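Side-chain contacts in phosphotriesterase homology protein (Escherichia coli, PDB 1BF6), which hydrolyses phosphorylated glyceryl acetates, which need their phosphate group for the reaction, and binds two zinc ions per subunit: residues F264-Q267 with L268-S271; I210-N213 with S214-P217. All blocks are in the same frame, centred on the assembly; numbering follows the deposited sequence.

Contact 1 of 2, residues F264-Q267 with L268-S271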
# COMPACT_ATOMS: atom_id res chain seq x y z
N PHE A 264 -15.69 0.95 9.25
CA PHE A 264 -14.83 -0.08 9.82
C PHE A 264 -14.29 0.21 11.23
O PHE A 264 -14.42 -0.63 12.11
CB PHE A 264 -13.67 -0.41 8.88
CG PHE A 264 -12.88 -1.63 9.32
CD1 PHE A 264 -13.37 -2.91 9.07
CD2 PHE A 264 -11.66 -1.49 9.99
CE1 PHE A 264 -12.66 -4.04 9.49
CE2 PHE A 264 -10.96 -2.62 10.41
CZ PHE A 264 -11.46 -3.88 10.16
N ILE A 265 -13.67 1.38 11.41
CA ILE A 265 -13.12 1.74 12.73
C ILE A 265 -14.25 1.79 13.79
O ILE A 265 -14.04 1.35 14.92
CB ILE A 265 -12.26 3.03 12.67
CG1 ILE A 265 -10.98 2.75 11.85
CG2 ILE A 265 -11.88 3.50 14.09
CD1 ILE A 265 -10.15 1.58 12.37
N PRO A 266 -15.43 2.35 13.45
CA PRO A 266 -16.50 2.37 14.46
C PRO A 266 -16.85 0.94 14.90
O PRO A 266 -17.04 0.69 16.09
CB PRO A 266 -17.65 3.05 13.72
CG PRO A 266 -16.93 4.10 12.95
CD PRO A 266 -15.74 3.31 12.37
N GLN A 267 -16.87 -0.02 13.97
CA GLN A 267 -17.16 -1.42 14.32
C GLN A 267 -16.05 -2.01 15.17
O GLN A 267 -16.30 -2.82 16.06
CB GLN A 267 -17.38 -2.28 13.06
CG GLN A 267 -18.61 -1.89 12.25
CD GLN A 267 -18.69 -2.57 10.87
OE1 GLN A 267 -19.78 -2.66 10.29
NE2 GLN A 267 -17.55 -3.00 10.34
N LEU A 268 -14.81 -1.60 14.88
CA LEU A 268 -13.65 -2.05 15.62
C LEU A 268 -13.74 -1.52 17.07
O LEU A 268 -13.54 -2.26 18.03
CB LEU A 268 -12.37 -1.53 14.94
CG LEU A 268 -11.05 -2.12 15.43
CD1 LEU A 268 -11.09 -3.64 15.32
CD2 LEU A 268 -9.89 -1.55 14.60
N ARG A 269 -14.05 -0.24 17.22
CA ARG A 269 -14.19 0.34 18.56
C ARG A 269 -15.35 -0.33 19.30
O ARG A 269 -15.25 -0.63 20.50
CB ARG A 269 -14.41 1.86 18.48
CG ARG A 269 -13.16 2.66 18.11
CD ARG A 269 -13.34 4.14 18.36
NE ARG A 269 -14.47 4.68 17.60
CZ ARG A 269 -14.36 5.50 16.56
NH1 ARG A 269 -13.17 5.95 16.17
NH2 ARG A 269 -15.46 5.91 15.93
N GLN A 270 -16.43 -0.64 18.58
CA GLN A 270 -17.59 -1.30 19.19
C GLN A 270 -17.22 -2.68 19.71
O GLN A 270 -17.70 -3.11 20.76
CB GLN A 270 -18.76 -1.38 18.19
CG GLN A 270 -19.41 -0.01 17.92
CD GLN A 270 -20.12 0.06 16.57
OE1 GLN A 270 -20.47 -0.97 15.96
NE2 GLN A 270 -20.34 1.28 16.09
N SER A 271 -16.32 -3.37 19.00
CA SER A 271 -15.89 -4.70 19.42
C SER A 271 -14.90 -4.65 20.59
O SER A 271 -14.49 -5.70 21.09
CB SER A 271 -15.27 -5.47 18.25
OG SER A 271 -14.06 -4.88 17.82
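Ile265 O receives Arg269 N at 2.8 Å with an N-H...O angle of 167°, the straightest of four successive i to i+4 bonds. Phe264 O accepts Leu268 N and Pro266 O accepts Gln270 N, while Ser271 N reaches Gln267 O less directly at 3.0 Å, its N-H...O angle only 141°. Pro266 has no N-H to give to the preceding turn, and the helix kinks there. The hydroxyl of Ser271 turns back on the helix: with chi1 at 66° it sits between the backbone N and the carbonyl carbon and donates to Leu268 O at 2.7 Å. His226 NE2 is a second partner of OG. The Arg269 chain bends at chi3, bringing NH1 within 3.5 Å of Ile265 CG2 and NH2 within 3.8 Å of Pro266 CG; NH1 is satisfied by a hydrogen bond to Gln275 OE1, a neutral acceptor. Through its other branch, Ile265 packs CD1 against Leu268 CD2 at 3.9 Å. Polar groups toward the C-terminal part of helix 259-270 are thus satisfied by its own carbonyls and by links to helix 218-230 through His226 and to helix 275-289 through Gln275.

Contact 2 of 2, residues I210-N213 with S214-P217; sequences IGKN and SYYP. With SO4 (sulfate ion), chain F.
Lys212 O is gripped by two successive amides, Tyr215 N at 3.1 Å and Tyr216 N at 3.2 Å. The first donor stands 47° above the carbonyl plane, whereas the second lies in that plane and makes the straighter bond; Arg221 NH2 adds a weak third. The Tyr215 bond, with the backbone angles of Asn213 and Ser214, makes 212-215 a type I beta turn, and Lys212 is itself the centre of an inverse gamma turn. Asn213 adds two lesser contacts to Tyr216 O: a CA-H...O contact, CA to O 3.1 Å, and a weak bond from ND2.

The Lys212 side chain starts beside the ring of Tyr215, CB lying 3.8 Å from CD2, then runs fully extended beyond CG to where NZ donates a hydrogen bond to sulfate O3 at 3.0 Å. NZ also donates to the backbone O of Asp242, a residue that is itself a zinc ligand. Tyr215 OH donates to sulfate O1 at 3.0 Å, O4 of the ion lies at the ring edge near its plane, and Thr244 OG1 is a further partner. A methionine here would probably leave the sulfate without its cationic mate and the Asp242 carbonyl without this donor.

The Lys212 side chain is about 7 Å from a zinc ion. Though probably from the crystallisation liquor, the sulfate, an anion held by Lys212, Tyr215 and Thr244 near the zinc site, may hint at where a substrate phosphate could bind. The loop follows a barrel strand and comes close to the metal centre, as beta-alpha loops do in TIM-barrel hydrolases.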
# COMPACT_ATOMS: atom_id res chain seq x y z
N ILE A 210 -9.77 -3.70 3.58
CA ILE A 210 -10.97 -3.42 4.37
C ILE A 210 -12.11 -3.01 3.44
O ILE A 210 -11.92 -2.15 2.59
CB ILE A 210 -10.68 -2.30 5.40
CG1 ILE A 210 -9.80 -2.85 6.53
CG2 ILE A 210 -11.99 -1.72 5.95
CD1 ILE A 210 -9.05 -1.77 7.30
N GLY A 211 -13.26 -3.66 3.60
CA GLY A 211 -14.42 -3.35 2.76
C GLY A 211 -14.61 -4.31 1.60
O GLY A 211 -15.68 -4.34 0.99
N LYS A 212 -13.58 -5.10 1.28
CA LYS A 212 -13.65 -6.07 0.18
C LYS A 212 -14.17 -7.38 0.73
O LYS A 212 -13.51 -8.42 0.69
CB LYS A 212 -12.27 -6.21 -0.49
CG LYS A 212 -11.76 -4.86 -1.00
CD LYS A 212 -10.58 -4.93 -1.97
CE LYS A 212 -10.31 -3.53 -2.49
NZ LYS A 212 -9.29 -3.53 -3.57
N ASN A 213 -15.41 -7.32 1.22
CA ASN A 213 -16.09 -8.43 1.85
C ASN A 213 -16.47 -9.63 0.98
O ASN A 213 -16.82 -10.69 1.50
CB ASN A 213 -17.28 -7.90 2.65
CG ASN A 213 -16.86 -6.88 3.67
OD1 ASN A 213 -17.47 -5.82 3.82
ND2 ASN A 213 -15.77 -7.18 4.37
N SER A 214 -16.40 -9.47 -0.34
CA SER A 214 -16.69 -10.57 -1.24
C SER A 214 -15.46 -11.47 -1.35
O SER A 214 -15.51 -12.58 -1.86
CB SER A 214 -17.14 -10.06 -2.60
OG SER A 214 -18.37 -9.36 -2.48
N TYR A 215 -14.32 -10.96 -0.87
CA TYR A 215 -13.07 -11.72 -0.87
C TYR A 215 -12.90 -12.34 0.51
O TYR A 215 -12.60 -13.53 0.64
CB TYR A 215 -11.88 -10.79 -1.12
CG TYR A 215 -11.70 -10.30 -2.55
CD1 TYR A 215 -11.91 -11.15 -3.64
CD2 TYR A 215 -11.26 -9.00 -2.80
CE1 TYR A 215 -11.67 -10.71 -4.94
CE2 TYR A 215 -11.02 -8.55 -4.09
CZ TYR A 215 -11.23 -9.41 -5.16
OH TYR A 215 -10.98 -8.97 -6.44
N TYR A 216 -13.14 -11.52 1.53
CA TYR A 216 -12.98 -11.93 2.92
C TYR A 216 -13.81 -10.94 3.75
O TYR A 216 -13.80 -9.74 3.47
CB TYR A 216 -11.49 -11.82 3.28
CG TYR A 216 -11.08 -12.42 4.60
CD1 TYR A 216 -11.15 -13.79 4.82
CD2 TYR A 216 -10.57 -11.61 5.61
CE1 TYR A 216 -10.73 -14.34 6.04
CE2 TYR A 216 -10.14 -12.14 6.81
CZ TYR A 216 -10.22 -13.50 7.02
OH TYR A 216 -9.77 -14.01 8.21
N PRO A 217 -14.52 -11.42 4.78
CA PRO A 217 -15.34 -10.51 5.60
C PRO A 217 -14.63 -9.63 6.64
O PRO A 217 -13.72 -10.08 7.34
CB PRO A 217 -16.35 -11.46 6.25
CG PRO A 217 -15.57 -12.72 6.43
CD PRO A 217 -14.74 -12.83 5.17
S SO4 F . -9.96 -5.50 -6.99
O1 SO4 F . -10.84 -6.29 -7.84
O2 SO4 F . -9.21 -4.48 -7.85
O3 SO4 F . -10.73 -4.69 -5.90
O4 SO4 F . -9.01 -6.43 -6.24

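Contact 2 comes first along the chain, in the loop between strand 204-207 and helix 218-230; strand 237-239 follows, and contact 1 then lies in the C-terminal part of helix 259-270. Their centres are 16 Å apart, yet they touch directly: Ile210 CG2 packs on Phe264 CG at 3.5 Å. Helix 218-230 serves both, receiving Phe264 through Ile222 and Leu225 and the loop through Arg221 and Met224. The loop before helix 218-230 thus packs on helix 259-270, with contact 2 near the zinc centre and contact 1 on the barrel's outer layer, linked by the Ile210-Phe264 contact and by their shared neighbour, helix 218-230.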